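Local coordinates for protein sialyltransferase 0160 (PDB 4R84) that probably transfers sialic acid from CMP-sialic acid to galactoside acceptors, as a GT-B glycosyltransferase with an additional N-terminal beta domain, at residues A[40-45]-A[113-118]; A[47-52]-A[78-83]; A[117-122]-A[146-151]; A[197-202]-A[225-230]. All blocks are in the same frame, centred on the assembly; numbering follows the deposited sequence.

Contact 1 of 4, residues A[40-45]-A[113-118]; sequences VVETET and LTVVAP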
loop_
_atom_site.group_PDB
_atom_site.type_symbol
_atom_site.label_atom_id
_atom_site.label_comp_id
_atom_site.label_asym_id
_atom_site.label_seq_id
_atom_site.Cartn_x
_atom_site.Cartn_y
_atom_site.Cartn_z
ATOM N N VAL A 40 -13.628 -9.915 -20.213
ATOM C CA VAL A 40 -13.668 -11.355 -19.991
ATOM C C VAL A 40 -12.254 -11.891 -20.157
ATOM O O VAL A 40 -11.617 -11.714 -21.204
ATOM C CB VAL A 40 -14.654 -12.073 -20.952
ATOM C CG1 VAL A 40 -14.858 -13.540 -20.536
ATOM C CG2 VAL A 40 -16.010 -11.347 -20.997
ATOM N N VAL A 41 -11.745 -12.535 -19.109
ATOM C CA VAL A 41 -10.412 -13.092 -19.157
ATOM C C VAL A 41 -10.401 -14.282 -20.101
ATOM O O VAL A 41 -11.347 -15.066 -20.110
ATOM C CB VAL A 41 -9.941 -13.516 -17.755
ATOM C CG1 VAL A 41 -8.583 -14.200 -17.832
ATOM C CG2 VAL A 41 -9.880 -12.280 -16.867
ATOM N N GLU A 42 -9.353 -14.379 -20.910
ATOM C CA GLU A 42 -9.178 -15.534 -21.813
ATOM C C GLU A 42 -9.480 -16.852 -21.103
ATOM O O GLU A 42 -9.002 -17.087 -19.998
ATOM C CB GLU A 42 -7.749 -15.565 -22.366
ATOM C CG GLU A 42 -7.430 -14.437 -23.320
ATOM C CD GLU A 42 -6.057 -14.537 -23.962
ATOM O OE1 GLU A 42 -5.157 -15.258 -23.455
ATOM O OE2 GLU A 42 -5.876 -13.892 -25.010
ATOM N N THR A 43 -10.257 -17.694 -21.783
ATOM C CA THR A 43 -10.742 -19.018 -21.349
ATOM C C THR A 43 -11.892 -18.983 -20.336
ATOM O O THR A 43 -12.513 -20.017 -20.090
ATOM C CB THR A 43 -9.612 -19.934 -20.749
ATOM O OG1 THR A 43 -9.340 -19.565 -19.395
ATOM C CG2 THR A 43 -8.335 -19.904 -21.595
ATOM N N GLU A 44 -12.222 -17.818 -19.788
ATOM C CA GLU A 44 -13.335 -17.735 -18.842
ATOM C C GLU A 44 -14.662 -17.486 -19.570
ATOM O O GLU A 44 -14.681 -17.120 -20.743
ATOM C CB GLU A 44 -13.053 -16.644 -17.783
ATOM C CG GLU A 44 -11.794 -16.950 -16.963
ATOM C CD GLU A 44 -11.660 -16.125 -15.697
ATOM O OE1 GLU A 44 -12.477 -15.211 -15.472
ATOM O OE2 GLU A 44 -10.726 -16.409 -14.912
ATOM N N THR A 45 -15.768 -17.700 -18.865
ATOM C CA THR A 45 -17.101 -17.647 -19.454
ATOM C C THR A 45 -17.881 -16.414 -18.972
ATOM O O THR A 45 -17.811 -16.030 -17.801
ATOM C CB THR A 45 -17.883 -18.934 -19.121
ATOM O OG1 THR A 45 -17.206 -20.068 -19.685
ATOM C CG2 THR A 45 -19.315 -18.879 -19.670
ATOM N N LEU A 113 -18.145 -7.072 -24.957
ATOM C CA LEU A 113 -17.205 -7.869 -24.196
ATOM C C LEU A 113 -15.803 -7.662 -24.743
ATOM O O LEU A 113 -15.575 -7.828 -25.942
ATOM C CB LEU A 113 -17.572 -9.357 -24.265
ATOM C CG LEU A 113 -18.978 -9.668 -23.752
ATOM C CD1 LEU A 113 -19.286 -11.186 -23.829
ATOM C CD2 LEU A 113 -19.148 -9.103 -22.330
ATOM N N THR A 114 -14.857 -7.329 -23.872
ATOM C CA THR A 114 -13.476 -7.225 -24.296
ATOM C C THR A 114 -12.708 -8.415 -23.701
ATOM O O THR A 114 -12.702 -8.620 -22.489
ATOM C CB THR A 114 -12.837 -5.873 -23.860
ATOM O OG1 THR A 114 -13.577 -4.786 -24.434
ATOM C CG2 THR A 114 -11.411 -5.768 -24.353
ATOM N N VAL A 115 -12.111 -9.223 -24.565
ATOM C CA VAL A 115 -11.298 -10.353 -24.113
ATOM C C VAL A 115 -9.934 -9.854 -23.727
ATOM O O VAL A 115 -9.264 -9.187 -24.521
ATOM C CB VAL A 115 -11.190 -11.432 -25.206
ATOM C CG1 VAL A 115 -10.194 -12.527 -24.806
ATOM C CG2 VAL A 115 -12.567 -12.013 -25.497
ATOM N N VAL A 116 -9.550 -10.139 -22.489
ATOM C CA VAL A 116 -8.308 -9.611 -21.934
ATOM C C VAL A 116 -7.411 -10.723 -21.442
ATOM O O VAL A 116 -7.859 -11.820 -21.129
ATOM C CB VAL A 116 -8.580 -8.626 -20.772
ATOM C CG1 VAL A 116 -9.407 -7.450 -21.302
ATOM C CG2 VAL A 116 -9.298 -9.320 -19.632
ATOM N N ALA A 117 -6.126 -10.406 -21.348
ATOM C CA ALA A 117 -5.174 -11.319 -20.746
ATOM C C ALA A 117 -5.467 -11.447 -19.259
ATOM O O ALA A 117 -5.956 -10.511 -18.631
ATOM C CB ALA A 117 -3.750 -10.811 -20.964
ATOM N N PRO A 118 -5.146 -12.601 -18.674
ATOM C CA PRO A 118 -5.240 -12.666 -17.216
ATOM C C PRO A 118 -4.220 -11.725 -16.579
ATOM O O PRO A 118 -3.221 -11.382 -17.222
ATOM C CB PRO A 118 -4.898 -14.117 -16.898
ATOM C CG PRO A 118 -4.039 -14.561 -18.066
ATOM C CD PRO A 118 -4.654 -13.858 -19.262
#
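Val40 and Val41 run parallel to Val115 and Val116, pairing the end of strand 31-41 with strand 106-125 in the N-terminal, PKD-like beta domain; just beyond, a type II turn from Val41 to Glu44 leads segment 40-45 away. Three backbone bonds follow the parallel pattern: Val40 N donates to Thr114 O (2.8 Å), Val116 N to Val40 O, and Glu42 N to Val116 O. Glu42 shows how a residue just past a strand still packs on it. Glu42 CB is 3.9 Å from Val116 O. Glu42 CG, set beside the backbone N (chi1 -68°), comes closer to that oxygen and touches Val115 CG1 at 3.7 Å, the side chains crossing at about a right angle. Beyond CG the chain is extended, which carries the carboxylate past the strand pair: OE1 takes a hydrogen bond from Asn195, while OE2 accepts one from Leu88 N and forms a salt bridge with Arg196. A single acid thus ties the turn to two loops, one of them, with Asn195 and Arg196, just before strand 197-204 of the Rossmann-like domain. On the opposite face from Val40 and Val115, Val41 turns CG2 to Val116 CG2, and Val41 CG1 rests 3.8 Å from Pro118 CB.

Contact 2 of 4, residues A[47-52]-A[78-83]; sequences QLTPID and AISFDF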
loop_
_atom_site.group_PDB
_atom_site.type_symbol
_atom_site.label_atom_id
_atom_site.label_comp_id
_atom_site.label_asym_id
_atom_site.label_seq_id
_atom_site.Cartn_x
_atom_site.Cartn_y
_atom_site.Cartn_z
ATOM N N GLN A 47 -21.925 -14.908 -19.372
ATOM C CA GLN A 47 -23.262 -15.241 -19.882
ATOM C C GLN A 47 -23.939 -14.040 -20.529
ATOM O O GLN A 47 -24.293 -13.081 -19.846
ATOM C CB GLN A 47 -24.180 -15.773 -18.780
ATOM C CG GLN A 47 -25.512 -16.281 -19.353
ATOM C CD GLN A 47 -26.553 -16.607 -18.294
ATOM O OE1 GLN A 47 -26.805 -15.817 -17.386
ATOM N NE2 GLN A 47 -27.171 -17.773 -18.417
ATOM N N LEU A 48 -24.124 -14.087 -21.844
ATOM C CA LEU A 48 -24.899 -13.037 -22.496
ATOM C C LEU A 48 -26.389 -13.245 -22.212
ATOM O O LEU A 48 -26.928 -14.350 -22.368
ATOM C CB LEU A 48 -24.618 -13.000 -23.998
ATOM C CG LEU A 48 -23.246 -12.396 -24.318
ATOM C CD1 LEU A 48 -22.778 -12.807 -25.693
ATOM C CD2 LEU A 48 -23.224 -10.879 -24.170
ATOM N N THR A 49 -27.055 -12.164 -21.817
ATOM C CA THR A 49 -28.451 -12.235 -21.406
ATOM C C THR A 49 -29.072 -10.847 -21.548
ATOM O O THR A 49 -28.365 -9.839 -21.481
ATOM C CB THR A 49 -28.578 -12.734 -19.948
ATOM O OG1 THR A 49 -29.943 -13.030 -19.640
ATOM C CG2 THR A 49 -28.048 -11.692 -18.978
ATOM N N PRO A 50 -30.391 -10.782 -21.785
ATOM C CA PRO A 50 -31.001 -9.449 -21.807
ATOM C C PRO A 50 -30.920 -8.773 -20.447
ATOM O O PRO A 50 -31.019 -9.444 -19.423
ATOM C CB PRO A 50 -32.460 -9.735 -22.191
ATOM C CG PRO A 50 -32.410 -11.080 -22.900
ATOM C CD PRO A 50 -31.338 -11.840 -22.181
ATOM N N ILE A 51 -30.717 -7.461 -20.447
ATOM C CA ILE A 51 -30.666 -6.681 -19.221
ATOM C C ILE A 51 -32.044 -6.136 -18.854
ATOM O O ILE A 51 -32.645 -5.402 -19.639
ATOM C CB ILE A 51 -29.681 -5.507 -19.338
ATOM C CG1 ILE A 51 -28.269 -6.027 -19.595
ATOM C CG2 ILE A 51 -29.732 -4.647 -18.081
ATOM C CD1 ILE A 51 -27.880 -7.178 -18.690
ATOM N N ASP A 52 -32.530 -6.500 -17.669
ATOM C CA ASP A 52 -33.812 -6.012 -17.146
ATOM C C ASP A 52 -34.961 -6.147 -18.135
ATOM O O ASP A 52 -35.696 -5.189 -18.378
ATOM C CB ASP A 52 -33.698 -4.540 -16.727
ATOM C CG ASP A 52 -32.716 -4.325 -15.591
ATOM O OD1 ASP A 52 -32.452 -5.283 -14.832
ATOM O OD2 ASP A 52 -32.218 -3.187 -15.453
ATOM N N ALA A 78 -31.425 -18.151 -28.698
ATOM C CA ALA A 78 -31.375 -18.374 -27.259
ATOM C C ALA A 78 -31.706 -17.076 -26.538
ATOM O O ALA A 78 -31.525 -15.993 -27.092
ATOM C CB ALA A 78 -30.010 -18.887 -26.837
ATOM N N ILE A 79 -32.205 -17.175 -25.312
ATOM C CA ILE A 79 -32.391 -15.985 -24.507
ATOM C C ILE A 79 -31.072 -15.655 -23.830
ATOM O O ILE A 79 -30.565 -14.546 -23.948
ATOM C CB ILE A 79 -33.490 -16.152 -23.442
ATOM C CG1 ILE A 79 -34.836 -16.458 -24.105
ATOM C CG2 ILE A 79 -33.614 -14.890 -22.614
ATOM C CD1 ILE A 79 -35.243 -15.443 -25.152
ATOM N N SER A 80 -30.526 -16.639 -23.122
ATOM C CA SER A 80 -29.215 -16.501 -22.498
ATOM C C SER A 80 -28.298 -17.565 -23.061
ATOM O O SER A 80 -28.729 -18.690 -23.310
ATOM C CB SER A 80 -29.319 -16.635 -20.979
ATOM O OG SER A 80 -30.146 -15.623 -20.430
ATOM N N PHE A 81 -27.028 -17.228 -23.256
ATOM C CA PHE A 81 -26.065 -18.225 -23.708
ATOM C C PHE A 81 -24.666 -17.846 -23.270
ATOM O O PHE A 81 -24.411 -16.709 -22.861
ATOM C CB PHE A 81 -26.094 -18.406 -25.230
ATOM C CG PHE A 81 -25.661 -17.197 -25.998
ATOM C CD1 PHE A 81 -26.565 -16.189 -26.296
ATOM C CD2 PHE A 81 -24.339 -17.049 -26.393
ATOM C CE1 PHE A 81 -26.167 -15.065 -26.993
ATOM C CE2 PHE A 81 -23.932 -15.932 -27.090
ATOM C CZ PHE A 81 -24.856 -14.932 -27.390
ATOM N N ASP A 82 -23.756 -18.805 -23.374
ATOM C CA ASP A 82 -22.397 -18.580 -22.888
ATOM C C ASP A 82 -21.440 -18.109 -23.969
ATOM O O ASP A 82 -21.368 -18.682 -25.056
ATOM C CB ASP A 82 -21.831 -19.855 -22.262
ATOM C CG ASP A 82 -22.422 -20.161 -20.895
ATOM O OD1 ASP A 82 -23.142 -19.308 -20.327
ATOM O OD2 ASP A 82 -22.140 -21.263 -20.376
ATOM N N PHE A 83 -20.709 -17.050 -23.636
ATOM C CA PHE A 83 -19.560 -16.588 -24.393
ATOM C C PHE A 83 -18.320 -17.125 -23.683
ATOM O O PHE A 83 -18.079 -16.794 -22.515
ATOM C CB PHE A 83 -19.549 -15.053 -24.458
ATOM C CG PHE A 83 -18.305 -14.452 -25.068
ATOM C CD1 PHE A 83 -18.241 -14.183 -26.426
ATOM C CD2 PHE A 83 -17.215 -14.098 -24.268
ATOM C CE1 PHE A 83 -17.105 -13.602 -26.981
ATOM C CE2 PHE A 83 -16.074 -13.529 -24.818
ATOM C CZ PHE A 83 -16.022 -13.272 -26.171
HETATM O O HOH W 1 -25.820 -19.754 -20.311
#
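Leu48 and Phe81 form the dense half of this contact, their side chains lying alongside each other and pointing the same way. Leu48 CB sits over one face of the Phe81 ring, 4.1 Å from its centroid and offset toward the rim, a CH-pi contact, while Leu48 CD1 closes on Phe81 CZ at 3.4 Å. The 65° chi1 of Phe81 places the ring between its own backbone N and carbonyl carbon, the position from which its CZ meets Leu48 CD1. Trp62 meets the same ring edge-to-face. The backbones beneath are a hydrogen-bonded pair of a short two-stranded antiparallel sheet in the PKD-like domain: Leu48 N donates to Phe81 O and Phe81 N to Leu48 O (3.0 Å). The other face is polar and looser. There Gln47 and Asp82 make no direct bond; a water accepts from Gln47 NE2 (3.1 Å) and donates to Asp82 OD1 (2.7 Å), bridging the amide and the carboxylate, whose planes are 50° apart. Just beyond the paired strands, Thr49 OG1 and Ser80 OG share a hydrogen bond of 2.7 Å.

Contact 3 of 4, residues A[117-122]-A[146-151]; sequences APTLEV and PSNQRF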
loop_
_atom_site.group_PDB
_atom_site.type_symbol
_atom_site.label_atom_id
_atom_site.label_comp_id
_atom_site.label_asym_id
_atom_site.label_seq_id
_atom_site.Cartn_x
_atom_site.Cartn_y
_atom_site.Cartn_z
ATOM N N ALA A 117 -6.126 -10.406 -21.348
ATOM C CA ALA A 117 -5.174 -11.319 -20.746
ATOM C C ALA A 117 -5.467 -11.447 -19.259
ATOM O O ALA A 117 -5.956 -10.511 -18.631
ATOM C CB ALA A 117 -3.750 -10.811 -20.964
ATOM N N PRO A 118 -5.146 -12.601 -18.674
ATOM C CA PRO A 118 -5.240 -12.666 -17.216
ATOM C C PRO A 118 -4.220 -11.725 -16.579
ATOM O O PRO A 118 -3.221 -11.382 -17.222
ATOM C CB PRO A 118 -4.898 -14.117 -16.898
ATOM C CG PRO A 118 -4.039 -14.561 -18.066
ATOM C CD PRO A 118 -4.654 -13.858 -19.262
ATOM N N THR A 119 -4.485 -11.337 -15.338
ATOM C CA THR A 119 -3.603 -10.433 -14.588
ATOM C C THR A 119 -3.129 -11.140 -13.342
ATOM O O THR A 119 -3.946 -11.734 -12.604
ATOM C CB THR A 119 -4.324 -9.120 -14.205
ATOM O OG1 THR A 119 -4.723 -8.430 -15.395
ATOM C CG2 THR A 119 -3.395 -8.200 -13.376
ATOM N N LEU A 120 -1.812 -11.099 -13.124
ATOM C CA LEU A 120 -1.211 -11.584 -11.892
ATOM C C LEU A 120 -0.761 -10.364 -11.101
ATOM O O LEU A 120 0.005 -9.551 -11.620
ATOM C CB LEU A 120 -0.025 -12.512 -12.172
ATOM C CG LEU A 120 0.766 -12.959 -10.946
ATOM C CD1 LEU A 120 -0.073 -13.905 -10.083
ATOM C CD2 LEU A 120 2.084 -13.592 -11.350
ATOM N N GLU A 121 -1.249 -10.238 -9.868
ATOM C CA GLU A 121 -0.843 -9.147 -8.987
ATOM C C GLU A 121 0.245 -9.655 -8.050
ATOM O O GLU A 121 0.057 -10.670 -7.383
ATOM C CB GLU A 121 -2.033 -8.615 -8.184
ATOM C CG GLU A 121 -3.228 -8.175 -9.031
ATOM C CD GLU A 121 -4.451 -7.888 -8.184
ATOM O OE1 GLU A 121 -4.304 -7.688 -6.947
ATOM O OE2 GLU A 121 -5.564 -7.861 -8.755
ATOM N N VAL A 122 1.372 -8.938 -7.988
ATOM C CA VAL A 122 2.519 -9.410 -7.191
ATOM C C VAL A 122 2.841 -8.369 -6.138
ATOM O O VAL A 122 3.062 -7.215 -6.478
ATOM C CB VAL A 122 3.741 -9.668 -8.085
ATOM C CG1 VAL A 122 4.962 -10.153 -7.265
ATOM C CG2 VAL A 122 3.379 -10.725 -9.143
ATOM N N PRO A 146 -12.387 -10.370 -9.650
ATOM C CA PRO A 146 -12.449 -11.633 -8.918
ATOM C C PRO A 146 -11.663 -12.772 -9.561
ATOM O O PRO A 146 -11.461 -13.798 -8.914
ATOM C CB PRO A 146 -13.955 -11.953 -8.903
ATOM C CG PRO A 146 -14.521 -11.194 -10.019
ATOM C CD PRO A 146 -13.704 -9.962 -10.178
ATOM N N SER A 147 -11.225 -12.599 -10.807
ATOM C CA SER A 147 -10.453 -13.646 -11.479
ATOM C C SER A 147 -8.948 -13.549 -11.199
ATOM O O SER A 147 -8.218 -14.522 -11.389
ATOM C CB SER A 147 -10.700 -13.604 -12.993
ATOM O OG SER A 147 -12.071 -13.819 -13.295
ATOM N N ASN A 148 -8.480 -12.385 -10.752
ATOM C CA ASN A 148 -7.038 -12.167 -10.599
ATOM C C ASN A 148 -6.414 -13.008 -9.494
ATOM O O ASN A 148 -6.945 -13.073 -8.387
ATOM C CB ASN A 148 -6.733 -10.693 -10.310
ATOM C CG ASN A 148 -7.000 -9.799 -11.505
ATOM O OD1 ASN A 148 -7.622 -10.220 -12.484
ATOM N ND2 ASN A 148 -6.536 -8.570 -11.436
ATOM N N GLN A 149 -5.283 -13.638 -9.809
ATOM C CA GLN A 149 -4.466 -14.318 -8.818
ATOM C C GLN A 149 -3.482 -13.312 -8.207
ATOM O O GLN A 149 -3.034 -12.385 -8.879
ATOM C CB GLN A 149 -3.710 -15.480 -9.463
ATOM C CG GLN A 149 -2.873 -16.292 -8.502
ATOM C CD GLN A 149 -3.702 -16.952 -7.429
ATOM O OE1 GLN A 149 -4.819 -17.428 -7.688
ATOM N NE2 GLN A 149 -3.172 -16.968 -6.203
ATOM N N ARG A 150 -3.171 -13.503 -6.929
ATOM C CA ARG A 150 -2.275 -12.608 -6.204
ATOM C C ARG A 150 -1.184 -13.420 -5.549
ATOM O O ARG A 150 -1.468 -14.422 -4.895
ATOM C CB ARG A 150 -3.033 -11.805 -5.139
ATOM C CG ARG A 150 -4.233 -11.044 -5.705
ATOM C CD ARG A 150 -4.972 -10.100 -4.722
ATOM N NE ARG A 150 -5.858 -9.330 -5.584
ATOM C CZ ARG A 150 -7.067 -9.722 -5.983
ATOM N NH1 ARG A 150 -7.654 -10.796 -5.463
ATOM N NH2 ARG A 150 -7.717 -8.985 -6.860
ATOM N N PHE A 151 0.064 -12.996 -5.747
ATOM C CA PHE A 151 1.193 -13.606 -5.053
ATOM C C PHE A 151 1.671 -12.594 -4.037
ATOM O O PHE A 151 1.957 -11.469 -4.419
ATOM C CB PHE A 151 2.327 -13.950 -6.008
ATOM C CG PHE A 151 2.032 -15.105 -6.938
ATOM C CD1 PHE A 151 0.858 -15.830 -6.834
ATOM C CD2 PHE A 151 2.977 -15.497 -7.869
ATOM C CE1 PHE A 151 0.605 -16.909 -7.681
ATOM C CE2 PHE A 151 2.723 -16.588 -8.738
ATOM C CZ PHE A 151 1.544 -17.287 -8.624
HETATM O O HOH W 2 -7.225 -11.890 -14.463
HETATM O O HOH W 3 -4.640 -14.318 -12.854
HETATM O O HOH W 4 -7.025 -6.872 -13.855
#
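Asn148 opens the contact by sending its amide across to Thr119 and Glu121, immediately before strand 149-154 pairs in parallel with strand 106-125. Asn148 ND2 gives Glu121 OE2 a fairly straight bond of 2.9 Å, nearly in the amide plane and onto the anti lone pair of the oxygen; the amide and carboxylate planes stand almost perpendicular. Two waters link Asn148 to Thr119, and a third joins Thr119 O to Gln149 N, where the strands are still too far apart for a direct bond. At Gln149 the direct backbone pairing starts: its O accepts from Glu121 N at 3.0 Å, and its CG touches Leu120 CD1. Arg150 lies alongside Glu121, extended as far as NE; Arg150 NE and Glu121 OE1 form a salt bridge of 2.6 Å, the donor coming from above the carboxylate plane, while NH2 adds a weak bond to OE2. Phe151 N then donates to Glu121 O, and on the face shared with Leu120 the Phe151 ring receives Leu120 CD1 over its centre, 3.8 Å from the centroid. The two strands and helix 129-144 make a beta-alpha-beta unit of the Rossmann-like domain, with the helix packing over Glu121 and Arg150. Tyr123 OH also bonds Glu121 OE1, and Leu167 O takes up Arg150 NH1. Gripped by arginine, asparagine and tyrosine, the buried carboxylate of Glu121 is probably kept ionised.

Contact 4 of 4, residues A[197-202]-A[225-230]; sequences LNIEFY and VKISHI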
loop_
_atom_site.group_PDB
_atom_site.type_symbol
_atom_site.label_atom_id
_atom_site.label_comp_id
_atom_site.label_asym_id
_atom_site.label_seq_id
_atom_site.Cartn_x
_atom_site.Cartn_y
_atom_site.Cartn_z
ATOM N N LEU A 197 -0.058 -12.792 -20.398
ATOM C CA LEU A 197 -0.136 -12.403 -18.994
ATOM C C LEU A 197 0.229 -10.937 -18.775
ATOM O O LEU A 197 1.227 -10.464 -19.310
ATOM C CB LEU A 197 0.784 -13.297 -18.144
ATOM C CG LEU A 197 0.782 -12.976 -16.640
ATOM C CD1 LEU A 197 -0.589 -13.331 -16.045
ATOM C CD2 LEU A 197 1.919 -13.724 -15.938
ATOM N N ASN A 198 -0.601 -10.232 -18.003
ATOM C CA ASN A 198 -0.244 -8.931 -17.451
ATOM C C ASN A 198 0.186 -9.102 -16.003
ATOM O O ASN A 198 -0.480 -9.782 -15.222
ATOM C CB ASN A 198 -1.416 -7.953 -17.514
ATOM C CG ASN A 198 -1.720 -7.501 -18.924
ATOM O OD1 ASN A 198 -0.815 -7.294 -19.733
ATOM N ND2 ASN A 198 -2.997 -7.368 -19.233
ATOM N N ILE A 199 1.291 -8.466 -15.640
ATOM C CA ILE A 199 1.724 -8.484 -14.253
ATOM C C ILE A 199 1.661 -7.081 -13.684
ATOM O O ILE A 199 2.142 -6.135 -14.306
ATOM C CB ILE A 199 3.158 -9.041 -14.104
ATOM C CG1 ILE A 199 3.231 -10.495 -14.583
ATOM C CG2 ILE A 199 3.644 -8.900 -12.653
ATOM C CD1 ILE A 199 4.645 -11.046 -14.647
ATOM N N GLU A 200 1.015 -6.949 -12.528
ATOM C CA GLU A 200 1.007 -5.701 -11.765
ATOM C C GLU A 200 1.897 -5.869 -10.547
ATOM O O GLU A 200 1.723 -6.836 -9.803
ATOM C CB GLU A 200 -0.400 -5.336 -11.318
ATOM C CG GLU A 200 -1.335 -4.900 -12.436
ATOM C CD GLU A 200 -2.771 -4.756 -11.972
ATOM O OE1 GLU A 200 -3.065 -4.969 -10.775
ATOM O OE2 GLU A 200 -3.629 -4.448 -12.820
ATOM N N PHE A 201 2.824 -4.929 -10.323
ATOM C CA PHE A 201 3.720 -4.989 -9.172
ATOM C C PHE A 201 3.311 -3.983 -8.109
ATOM O O PHE A 201 2.861 -2.892 -8.441
ATOM C CB PHE A 201 5.163 -4.695 -9.575
ATOM C CG PHE A 201 5.821 -5.794 -10.346
ATOM C CD1 PHE A 201 5.934 -7.075 -9.809
ATOM C CD2 PHE A 201 6.407 -5.526 -11.573
ATOM C CE1 PHE A 201 6.578 -8.084 -10.523
ATOM C CE2 PHE A 201 7.059 -6.532 -12.285
ATOM C CZ PHE A 201 7.145 -7.809 -11.748
ATOM N N TYR A 202 3.463 -4.371 -6.846
ATOM C CA TYR A 202 3.215 -3.489 -5.705
ATOM C C TYR A 202 4.327 -3.692 -4.713
ATOM O O TYR A 202 4.483 -4.798 -4.193
ATOM C CB TYR A 202 1.877 -3.810 -5.034
ATOM C CG TYR A 202 0.688 -3.763 -5.963
ATOM C CD1 TYR A 202 0.406 -4.827 -6.822
ATOM C CD2 TYR A 202 -0.166 -2.668 -5.963
ATOM C CE1 TYR A 202 -0.691 -4.790 -7.677
ATOM C CE2 TYR A 202 -1.276 -2.624 -6.812
ATOM C CZ TYR A 202 -1.520 -3.686 -7.667
ATOM O OH TYR A 202 -2.616 -3.661 -8.515
ATOM N N VAL A 225 4.245 -11.692 -22.058
ATOM C CA VAL A 225 4.166 -11.178 -20.675
ATOM C C VAL A 225 4.415 -9.678 -20.664
ATOM O O VAL A 225 5.431 -9.209 -21.177
ATOM C CB VAL A 225 5.195 -11.868 -19.756
ATOM C CG1 VAL A 225 5.114 -11.302 -18.334
ATOM C CG2 VAL A 225 4.973 -13.366 -19.745
ATOM N N LYS A 226 3.489 -8.927 -20.086
ATOM C CA LYS A 226 3.638 -7.480 -20.007
ATOM C C LYS A 226 3.575 -7.038 -18.559
ATOM O O LYS A 226 2.685 -7.456 -17.822
ATOM C CB LYS A 226 2.546 -6.771 -20.811
ATOM C CG LYS A 226 2.672 -5.246 -20.830
ATOM C CD LYS A 226 1.759 -4.613 -21.871
ATOM C CE LYS A 226 1.561 -3.118 -21.621
ATOM N NZ LYS A 226 0.648 -2.884 -20.460
ATOM N N ILE A 227 4.510 -6.181 -18.168
ATOM C CA ILE A 227 4.424 -5.512 -16.874
ATOM C C ILE A 227 3.477 -4.339 -17.084
ATOM O O ILE A 227 3.837 -3.332 -17.708
ATOM C CB ILE A 227 5.781 -5.031 -16.365
ATOM C CG1 ILE A 227 6.841 -6.138 -16.458
ATOM C CG2 ILE A 227 5.657 -4.501 -14.936
ATOM C CD1 ILE A 227 6.452 -7.466 -15.774
ATOM N N SER A 228 2.240 -4.491 -16.625
ATOM C CA SER A 228 1.204 -3.527 -16.969
ATOM C C SER A 228 1.156 -2.338 -16.005
ATOM O O SER A 228 0.633 -1.284 -16.341
ATOM C CB SER A 228 -0.162 -4.210 -17.021
ATOM O OG SER A 228 -0.483 -4.861 -15.797
ATOM N N HIS A 229 1.652 -2.520 -14.791
ATOM C CA HIS A 229 1.610 -1.440 -13.806
ATOM C C HIS A 229 2.557 -1.689 -12.635
ATOM O O HIS A 229 2.742 -2.825 -12.213
ATOM C CB HIS A 229 0.202 -1.267 -13.256
ATOM C CG HIS A 229 -0.039 0.082 -12.662
ATOM N ND1 HIS A 229 0.149 0.350 -11.321
ATOM C CD2 HIS A 229 -0.416 1.250 -13.231
ATOM C CE1 HIS A 229 -0.121 1.621 -11.089
ATOM N NE2 HIS A 229 -0.464 2.191 -12.229
ATOM N N ILE A 230 3.128 -0.608 -12.092
ATOM C CA ILE A 230 3.980 -0.697 -10.912
ATOM C C ILE A 230 3.465 0.333 -9.917
ATOM O O ILE A 230 3.259 1.479 -10.289
ATOM C CB ILE A 230 5.457 -0.410 -11.248
ATOM C CG1 ILE A 230 5.959 -1.376 -12.313
ATOM C CG2 ILE A 230 6.340 -0.494 -9.988
ATOM C CD1 ILE A 230 7.403 -1.104 -12.756
HETATM O O HOH W 5 -2.963 -4.334 -15.212
HETATM O O HOH W 6 0.525 -1.921 -9.701
#
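The parallel core of a Rossmann-like domain continues here from strand 197-204 to strand 225-233, with the paired residues sharing faces of the sheet. Lys226 N donates to Leu197 O and Ile199 N to Lys226 O, both at 2.8 Å. Then the register slips by one at a beta bulge: Ile199 pairs with Ile227, but Glu200 with His229, leaving Ser228 as the extra residue. Ser228 N still reaches Ile199 O, and Phe201 N resumes the pattern on His229 O. One face is apolar. Ile199 CD1 touches Val225 CG1 at 3.7 Å, and Ile227 meets the Phe201 ring obliquely, Ile227 CG2 3.6 Å from Phe201 CD2, while Ile230 CG1 lies at the ring edge. Helix 213-219, on the connection between these strands, covers Phe201, Ile199 and Val225, as expected of a beta-alpha-beta crossover. Asn198, Lys226, Glu200 and His229 make the opposite face hydrophilic. Asn198 and Lys226 lie side by side, Asn198 OD1 against Lys226 CB. Ser228 OG stands between its own backbone N and carbonyl carbon (chi1 57°), which brings it to 3.5 Å from Glu200 CG; a water bonded to this hydroxyl donates to Glu200 OE2. The other oxygen, Glu200 OE1, accepts from Tyr202 OH at 2.6 Å, met from above the carboxylate plane. A second water lies in the plane of the His229 ring, bonding ND1 and donating to Phe201 O.

Strand 106-125 is the common thread, serving the PKD-like domain in contact 1 and the Rossmann-like domain in contact 3, which share Ala117 and Pro118; their centres are about 12 Å apart. Glu44 OE1 and Ser147 OG, at 2.6 Å, probably add a hydrogen bond between them. Strands 149-154 of contact 3 and 197-204 of contact 4 lie on the two sides of strand 106-125, the contact centres about 9 Å apart; Leu120 N lies 2.8 Å from Asn198 O. Contact 2 belongs to the N-terminal domain, touching contact 1 through Phe83 on Leu113 and Val115, but remaining about 11 Å from contact 3 between nearest atoms. The CMP-3-fluoro-sialic acid pocket comprises 17 residues between 128 and 453; contacts 1 and 2 precede it in sequence.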